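CheA (Treponema denticola, PDB 6Y1Y) is a chemotaxis histidine kinase that probably relays chemoreceptor signals to the flagellar motors by autophosphorylation and phosphotransfer, represented here by its dimerization domain. Local coordinates at residues 40-45 and 89-93; 47-52 and 85-90. All blocks are in the same frame, centred on the assembly; numbering follows the deposited sequence.

Contact 1: residues 40-45 and 89-93; sequences KFQNSS and VFGDF
Phe90 and Phe93, from a break in the second arm of the CheA dimerization hairpin, pack against Phe41, Lys40 and Ser44 on helix 7-67. The break, between helices 72-87 and 93-125, ends in a type II' beta turn from Phe90 to Phe93, closed by the bond from Phe93 N to Phe90 O. Gly91 takes the second position of this turn, where type II' geometry needs a positive phi (57°), a value that suits glycine.

The side chain of Phe90 can be followed outward through CD1, CE1 and CZ. Its CG stands anti to the carbonyl carbon (chi1 -67°), which brings the ring close to the helix although the bond from CA to CB points to the side. CD1 then meets Ser44 CB at 3.5 Å. The next atom, CE1, lies 3.7 Å from Ser45 N and equally near Phe41 CD1, while CZ ends beside Ser45 CA. The Phe41 and Phe90 planes are only 20° apart, but their centroids are separated by 5.5 Å, so the rings are slid past each other with scarcely any overlap. Phe93 CE2 is 3.9 Å from Phe41 CB, and Lys40 CG lies in the plane of the Phe93 ring, at its edge. All three phenylalanines continue into the dimer core, where Phe41 and Phe90 meet Phe90 and Phe41 of the second subunit edge-to-face.

The polar contacts are made by Ser44 OG. Lys40, bent at chi2, gives it a weak hydrogen bond from NZ, and Ser44 OG in turn donates a weak one to Val89 O at 3.5 Å.

Contact 2: residues 47-52 and 85-90; sequences IYKDKT and SLLEVF
Leu86 is the main bump of this contact, pushing its CD1 methyl into a hollow on helix 7-67 lined by Tyr48, Lys51 and Thr52. The methyl sits 3.6 Å from Tyr48 CD1, 3.8 Å from Lys51 CB and 3.5 Å from Thr52 OG1. Leu86 CG is anti to the backbone N (chi1 -179°), which turns the branch into this hollow.

Thr52 OG1 also lies over the centre of the Tyr48 ring, 3.6 Å above its plane, and donates a hydrogen bond to Tyr48 O. That oxygen accepts Thr52 N from the opposite face of the carbonyl plane.

Val89 forms a second, forked bump: CG1 lies in the plane of the Tyr48 ring, at its edge, while CG2 reaches Ile47 CG2 at 3.6 Å. Phe90 CE2 closes in on Tyr48 CD1, the two rings meeting obliquely at 41°. Lys51 runs its aliphatic chain past the Ser85 carbonyl, then bends at chi4 to leave NZ 3.8 Å from Ser85 CB. The hydroxyl of Tyr48 leaves the contact to bond Leu86 O of the second subunit. Two antiparallel helical hairpins, one from each subunit, form the four-helix bundle characteristic of CheA dimerization domains.

Both contacts join helix 7-67 to the returning arm of the same hairpin, and their centres lie about 9 Å apart. Contact 1 uses the earlier of the two segments on the helix and the later one on the returning arm; contact 2 does the reverse, an order that follows from the antiparallel run of the two arms. Val89 and Phe90 belong to both, and both lie in the linker between helices 72-87 and 93-125. Together the contacts cover the break in the returning arm, which lies against the uninterrupted helix 7-67. Both also touch the second subunit, so hairpin folding and dimerization draw on the same aromatic core.

Contact 1: residues 40-45 and 89-93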
ATOM      1  N   LYS B  40       1.472  -3.481   9.450  1.00 11.45           N
ATOM      2  CA  LYS B  40       0.148  -3.760   9.991  1.00  8.91           C
ATOM      3  C   LYS B  40      -0.464  -4.961   9.289  1.00  9.02           C
ATOM      4  O   LYS B  40      -1.051  -5.836   9.940  1.00 11.01           O
ATOM      5  CB  LYS B  40      -0.739  -2.527   9.836  1.00 11.33           C
ATOM      6  CG  LYS B  40      -2.205  -2.762  10.085  1.00 15.05           C
ATOM      7  CD  LYS B  40      -2.492  -2.924  11.546  1.00 18.97           C
ATOM      8  CE  LYS B  40      -3.945  -3.282  11.745  1.00 16.27           C
ATOM      9  NZ  LYS B  40      -4.157  -3.771  13.117  1.00 13.70           N
ATOM     10  N   PHE B  41      -0.301  -5.043   7.969  1.00  8.90           N
ATOM     11  CA  PHE B  41      -0.793  -6.213   7.260  1.00  7.90           C
ATOM     12  C   PHE B  41      -0.112  -7.484   7.762  1.00 10.32           C
ATOM     13  O   PHE B  41      -0.771  -8.512   7.965  1.00 10.68           O
ATOM     14  CB  PHE B  41      -0.603  -6.081   5.750  1.00  8.61           C
ATOM     15  CG  PHE B  41      -1.051  -7.312   5.029  1.00  8.69           C
ATOM     16  CD1 PHE B  41      -2.387  -7.465   4.683  1.00  7.68           C
ATOM     17  CD2 PHE B  41      -0.168  -8.362   4.796  1.00  9.02           C
ATOM     18  CE1 PHE B  41      -2.827  -8.622   4.066  1.00  8.60           C
ATOM     19  CE2 PHE B  41      -0.602  -9.525   4.186  1.00 10.78           C
ATOM     20  CZ  PHE B  41      -1.938  -9.655   3.819  1.00 10.22           C
ATOM     21  N   GLN B  42       1.211  -7.445   7.932  1.00 10.60           N
ATOM     22  CA  GLN B  42       1.931  -8.629   8.389  1.00 11.19           C
ATOM     23  C   GLN B  42       1.441  -9.077   9.757  1.00 10.38           C
ATOM     24  O   GLN B  42       1.173 -10.267   9.982  1.00 11.64           O
ATOM     25  CB  GLN B  42       3.429  -8.341   8.414  1.00 13.59           C
ATOM     26  CG  GLN B  42       4.003  -8.168   7.034  1.00 17.76           C
ATOM     27  CD  GLN B  42       4.039  -9.471   6.277  1.00 23.91           C
ATOM     28  OE1 GLN B  42       3.011  -9.959   5.791  1.00 23.66           O
ATOM     29  NE2 GLN B  42       5.229 -10.058   6.182  1.00 24.85           N
ATOM     30  N   ASN B  43       1.277  -8.133  10.680  1.00 10.70           N
ATOM     31  CA  ASN B  43       0.836  -8.512  12.015  1.00 11.10           C
ATOM     32  C   ASN B  43      -0.585  -9.055  11.981  1.00  8.28           C
ATOM     33  O   ASN B  43      -0.876 -10.110  12.559  1.00  9.76           O
ATOM     34  CB  ASN B  43       0.931  -7.318  12.960  1.00 12.90           C
ATOM     35  CG  ASN B  43       2.361  -6.958  13.306  1.00 19.42           C
ATOM     36  OD1 ASN B  43       3.259  -7.801  13.246  1.00 22.41           O
ATOM     37  ND2 ASN B  43       2.585  -5.695  13.659  1.00 19.63           N
ATOM     38  N   SER B  44      -1.487  -8.359  11.287  1.00  9.19           N
ATOM     39  CA  SER B  44      -2.875  -8.805  11.238  1.00  6.48           C
ATOM     40  C   SER B  44      -3.045 -10.088  10.429  1.00  8.82           C
ATOM     41  O   SER B  44      -3.929 -10.896  10.754  1.00  8.81           O
ATOM     42  CB  SER B  44      -3.765  -7.698  10.687  1.00  9.54           C
ATOM     43  OG  SER B  44      -3.930  -6.682  11.666  1.00 11.83           O
ATOM     44  N   SER B  45      -2.218 -10.296   9.395  1.00 10.01           N
ATOM     45  CA  SER B  45      -2.266 -11.535   8.611  1.00  9.15           C
ATOM     46  C   SER B  45      -1.879 -12.736   9.465  1.00 10.46           C
ATOM     47  O   SER B  45      -2.437 -13.830   9.306  1.00  9.97           O
ATOM     48  CB  SER B  45      -1.336 -11.418   7.398  1.00 13.13           C
ATOM     49  OG  SER B  45      -1.286 -12.632   6.653  1.00 20.13           O
ATOM     50  N   VAL B  89     -10.544  -8.809  11.764  1.00  7.35           N
ATOM     51  CA  VAL B  89      -9.137  -8.889  12.164  1.00  8.85           C
ATOM     52  C   VAL B  89      -8.277  -7.802  11.508  1.00  7.54           C
ATOM     53  O   VAL B  89      -7.300  -7.338  12.119  1.00  9.66           O
ATOM     54  CB  VAL B  89      -8.583 -10.306  11.915  1.00  9.41           C
ATOM     55  CG1 VAL B  89      -8.493 -10.613  10.451  1.00 10.62           C
ATOM     56  CG2 VAL B  89      -7.221 -10.495  12.591  1.00 12.52           C
ATOM     57  N   PHE B  90      -8.615  -7.343  10.309  1.00  7.72           N
ATOM     58  CA  PHE B  90      -7.844  -6.263   9.693  1.00  7.32           C
ATOM     59  C   PHE B  90      -8.410  -4.887   9.996  1.00  6.85           C
ATOM     60  O   PHE B  90      -7.827  -3.887   9.551  1.00  9.49           O
ATOM     61  CB  PHE B  90      -7.747  -6.451   8.167  1.00  7.41           C
ATOM     62  CG  PHE B  90      -6.934  -7.642   7.757  1.00  8.19           C
ATOM     63  CD1 PHE B  90      -5.554  -7.545   7.633  1.00  8.19           C
ATOM     64  CD2 PHE B  90      -7.551  -8.865   7.514  1.00  9.38           C
ATOM     65  CE1 PHE B  90      -4.792  -8.650   7.270  1.00  8.92           C
ATOM     66  CE2 PHE B  90      -6.793  -9.977   7.141  1.00  9.78           C
ATOM     67  CZ  PHE B  90      -5.419  -9.870   7.030  1.00  9.43           C
ATOM     68  N   GLY B  91      -9.517  -4.810  10.740  1.00  8.47           N
ATOM     69  CA  GLY B  91     -10.059  -3.506  11.095  1.00 10.10           C
ATOM     70  C   GLY B  91     -10.343  -2.685   9.853  1.00  8.83           C
ATOM     71  O   GLY B  91     -10.922  -3.166   8.872  1.00 10.02           O
ATOM     72  N   ASP B  92      -9.905  -1.429   9.885  1.00 11.42           N
ATOM     73  CA  ASP B  92     -10.136  -0.492   8.802  1.00 12.10           C
ATOM     74  C   ASP B  92      -8.993  -0.462   7.798  1.00 12.22           C
ATOM     75  O   ASP B  92      -8.812   0.556   7.124  1.00 12.50           O
ATOM     76  CB  ASP B  92     -10.367   0.911   9.359  1.00 14.74           C
ATOM     77  CG  ASP B  92     -11.643   1.010  10.172  1.00 24.93           C
ATOM     78  OD1 ASP B  92     -12.666   0.421   9.754  1.00 31.43           O
ATOM     79  OD2 ASP B  92     -11.621   1.664  11.238  1.00 36.40           O
ATOM     80  N   PHE B  93      -8.218  -1.543   7.693  1.00 10.06           N
ATOM     81  CA  PHE B  93      -7.081  -1.556   6.774  1.00  8.11           C
ATOM     82  C   PHE B  93      -7.472  -1.108   5.373  1.00  9.91           C
ATOM     83  O   PHE B  93      -6.744  -0.341   4.740  1.00 10.56           O
ATOM     84  CB  PHE B  93      -6.445  -2.949   6.711  1.00  9.12           C
ATOM     85  CG  PHE B  93      -5.118  -2.977   5.982  1.00  7.62           C
ATOM     86  CD1 PHE B  93      -5.066  -3.141   4.599  1.00 10.09           C
ATOM     87  CD2 PHE B  93      -3.928  -2.834   6.679  1.00 10.15           C
ATOM     88  CE1 PHE B  93      -3.844  -3.156   3.925  1.00  8.97           C
ATOM     89  CE2 PHE B  93      -2.707  -2.853   6.005  1.00 10.58           C
ATOM     90  CZ  PHE B  93      -2.666  -3.005   4.640  1.00  9.24           C
TER

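Contact 2: residues 47-52 and 85-90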
ATOM      1  N   ILE B  47      -2.438 -12.997  12.663  1.00 10.49           N
ATOM      2  CA  ILE B  47      -3.624 -13.251  13.474  1.00  7.99           C
ATOM      3  C   ILE B  47      -4.727 -13.860  12.617  1.00  8.65           C
ATOM      4  O   ILE B  47      -5.432 -14.791  13.046  1.00  9.51           O
ATOM      5  CB  ILE B  47      -4.080 -11.957  14.176  1.00  6.47           C
ATOM      6  CG1 ILE B  47      -2.936 -11.338  14.993  1.00 10.34           C
ATOM      7  CG2 ILE B  47      -5.259 -12.236  15.093  1.00 10.89           C
ATOM      8  CD1 ILE B  47      -2.268 -12.312  15.934  1.00 13.02           C
ATOM      9  N   TYR B  48      -4.874 -13.368  11.381  1.00  9.12           N
ATOM     10  CA  TYR B  48      -5.898 -13.907  10.492  1.00  8.55           C
ATOM     11  C   TYR B  48      -5.697 -15.397  10.267  1.00  9.09           C
ATOM     12  O   TYR B  48      -6.660 -16.174  10.319  1.00  8.15           O
ATOM     13  CB  TYR B  48      -5.852 -13.158   9.146  1.00  6.68           C
ATOM     14  CG  TYR B  48      -6.639 -13.815   8.017  1.00  7.24           C
ATOM     15  CD1 TYR B  48      -7.988 -13.562   7.865  1.00  9.26           C
ATOM     16  CD2 TYR B  48      -6.021 -14.681   7.114  1.00  9.97           C
ATOM     17  CE1 TYR B  48      -8.725 -14.169   6.852  1.00  8.98           C
ATOM     18  CE2 TYR B  48      -6.755 -15.298   6.085  1.00  7.11           C
ATOM     19  CZ  TYR B  48      -8.100 -15.026   5.975  1.00  8.47           C
ATOM     20  OH  TYR B  48      -8.841 -15.619   4.978  1.00  8.16           O
ATOM     21  N   LYS B  49      -4.448 -15.828  10.051  1.00  8.05           N
ATOM     22  CA  LYS B  49      -4.199 -17.242   9.810  1.00  9.58           C
ATOM     23  C   LYS B  49      -4.423 -18.058  11.079  1.00  7.25           C
ATOM     24  O   LYS B  49      -4.949 -19.172  11.017  1.00  9.92           O
ATOM     25  CB  LYS B  49      -2.787 -17.437   9.261  1.00  9.13           C
ATOM     26  CG  LYS B  49      -2.632 -16.939   7.826  1.00 11.05           C
ATOM     27  CD  LYS B  49      -1.219 -17.174   7.306  1.00 14.72           C
ATOM     28  CE  LYS B  49      -0.971 -16.299   6.094  1.00 17.32           C
ATOM     29  NZ  LYS B  49       0.428 -16.404   5.595  1.00 28.78           N
ATOM     30  N   ASP B  50      -4.053 -17.512  12.244  1.00  8.34           N
ATOM     31  CA  ASP B  50      -4.307 -18.215  13.504  1.00  9.98           C
ATOM     32  C   ASP B  50      -5.803 -18.422  13.712  1.00  8.00           C
ATOM     33  O   ASP B  50      -6.251 -19.523  14.064  1.00  9.10           O
ATOM     34  CB  ASP B  50      -3.710 -17.428  14.674  1.00 11.11           C
ATOM     35  CG  ASP B  50      -3.982 -18.082  16.022  1.00 10.81           C
ATOM     36  OD1 ASP B  50      -3.496 -19.212  16.234  1.00 14.18           O
ATOM     37  OD2 ASP B  50      -4.685 -17.470  16.869  1.00 13.45           O
ATOM     38  N   LYS B  51      -6.592 -17.376  13.477  1.00  8.05           N
ATOM     39  CA  LYS B  51      -8.035 -17.481  13.670  1.00  9.11           C
ATOM     40  C   LYS B  51      -8.663 -18.418  12.645  1.00  8.79           C
ATOM     41  O   LYS B  51      -9.556 -19.207  12.980  1.00 10.19           O
ATOM     42  CB  LYS B  51      -8.669 -16.096  13.572  1.00  8.84           C
ATOM     43  CG  LYS B  51      -8.285 -15.138  14.697  1.00 10.58           C
ATOM     44  CD  LYS B  51      -9.172 -13.898  14.668  1.00 11.94           C
ATOM     45  CE  LYS B  51      -8.773 -12.870  15.706  1.00 11.49           C
ATOM     46  NZ  LYS B  51      -8.956 -13.379  17.086  1.00 11.99           N
ATOM     47  N   THR B  52      -8.204 -18.354  11.392  1.00  7.75           N
ATOM     48  CA  THR B  52      -8.782 -19.213  10.359  1.00  8.83           C
ATOM     49  C   THR B  52      -8.473 -20.676  10.631  1.00  9.66           C
ATOM     50  O   THR B  52      -9.373 -21.520  10.568  1.00  8.89           O
ATOM     51  CB  THR B  52      -8.248 -18.800   8.989  1.00  7.96           C
ATOM     52  OG1 THR B  52      -8.661 -17.468   8.686  1.00  8.93           O
ATOM     53  CG2 THR B  52      -8.759 -19.743   7.898  1.00  8.66           C
ATOM     54  N   SER B  85     -14.736 -12.363  15.272  1.00  8.02           N
ATOM     55  CA  SER B  85     -13.355 -11.935  15.476  1.00  8.70           C
ATOM     56  C   SER B  85     -12.576 -12.000  14.168  1.00  7.79           C
ATOM     57  O   SER B  85     -11.779 -11.108  13.857  1.00 10.46           O
ATOM     58  CB  SER B  85     -12.676 -12.820  16.520  1.00  8.73           C
ATOM     59  OG  SER B  85     -13.100 -12.505  17.844  1.00 10.98           O
ATOM     60  N   LEU B  86     -12.811 -13.049  13.382  1.00  9.47           N
ATOM     61  CA  LEU B  86     -12.132 -13.213  12.102  1.00  8.43           C
ATOM     62  C   LEU B  86     -12.533 -12.133  11.099  1.00  8.62           C
ATOM     63  O   LEU B  86     -11.681 -11.599  10.377  1.00  8.64           O
ATOM     64  CB  LEU B  86     -12.428 -14.619  11.571  1.00  7.92           C
ATOM     65  CG  LEU B  86     -11.796 -15.047  10.249  1.00 10.28           C
ATOM     66  CD1 LEU B  86     -10.282 -14.886  10.313  1.00 10.60           C
ATOM     67  CD2 LEU B  86     -12.165 -16.475   9.936  1.00 10.73           C
ATOM     68  N   LEU B  87     -13.825 -11.790  11.043  1.00  7.80           N
ATOM     69  CA  LEU B  87     -14.281 -10.758  10.118  1.00  7.46           C
ATOM     70  C   LEU B  87     -13.638  -9.409  10.400  1.00  9.55           C
ATOM     71  O   LEU B  87     -13.498  -8.590   9.490  1.00  9.86           O
ATOM     72  CB  LEU B  87     -15.800 -10.610  10.181  1.00  8.81           C
ATOM     73  CG  LEU B  87     -16.649 -11.773   9.693  1.00  9.14           C
ATOM     74  CD1 LEU B  87     -18.099 -11.406   9.899  1.00 10.25           C
ATOM     75  CD2 LEU B  87     -16.374 -12.014   8.213  1.00  9.82           C
ATOM     76  N   GLU B  88     -13.252  -9.146  11.644  1.00  8.47           N
ATOM     77  CA  GLU B  88     -12.773  -7.817  12.006  1.00  9.63           C
ATOM     78  C   GLU B  88     -11.267  -7.753  12.156  1.00  7.81           C
ATOM     79  O   GLU B  88     -10.751  -6.710  12.556  1.00  9.43           O
ATOM     80  CB  GLU B  88     -13.432  -7.364  13.322  1.00 10.72           C
ATOM     81  CG  GLU B  88     -14.955  -7.286  13.233  1.00 11.82           C
ATOM     82  CD  GLU B  88     -15.620  -6.810  14.522  1.00 15.73           C
ATOM     83  OE1 GLU B  88     -15.079  -7.062  15.618  1.00 16.61           O
ATOM     84  OE2 GLU B  88     -16.701  -6.178  14.425  1.00 17.66           O
ATOM     85  N   VAL B  89     -10.544  -8.809  11.764  1.00  7.35           N
ATOM     86  CA  VAL B  89      -9.137  -8.889  12.164  1.00  8.85           C
ATOM     87  C   VAL B  89      -8.277  -7.802  11.508  1.00  7.54           C
ATOM     88  O   VAL B  89      -7.300  -7.338  12.119  1.00  9.66           O
ATOM     89  CB  VAL B  89      -8.583 -10.306  11.915  1.00  9.41           C
ATOM     90  CG1 VAL B  89      -8.493 -10.613  10.451  1.00 10.62           C
ATOM     91  CG2 VAL B  89      -7.221 -10.495  12.591  1.00 12.52           C
ATOM     92  N   PHE B  90      -8.615  -7.343  10.309  1.00  7.72           N
ATOM     93  CA  PHE B  90      -7.844  -6.263   9.693  1.00  7.32           C
ATOM     94  C   PHE B  90      -8.410  -4.887   9.996  1.00  6.85           C
ATOM     95  O   PHE B  90      -7.827  -3.887   9.551  1.00  9.49           O
ATOM     96  CB  PHE B  90      -7.747  -6.451   8.167  1.00  7.41           C
ATOM     97  CG  PHE B  90      -6.934  -7.642   7.757  1.00  8.19           C
ATOM     98  CD1 PHE B  90      -5.554  -7.545   7.633  1.00  8.19           C
ATOM     99  CD2 PHE B  90      -7.551  -8.865   7.514  1.00  9.38           C
ATOM    100  CE1 PHE B  90      -4.792  -8.650   7.270  1.00  8.92           C
ATOM    101  CE2 PHE B  90      -6.793  -9.977   7.141  1.00  9.78           C
ATOM    102  CZ  PHE B  90      -5.419  -9.870   7.030  1.00  9.43           C
TER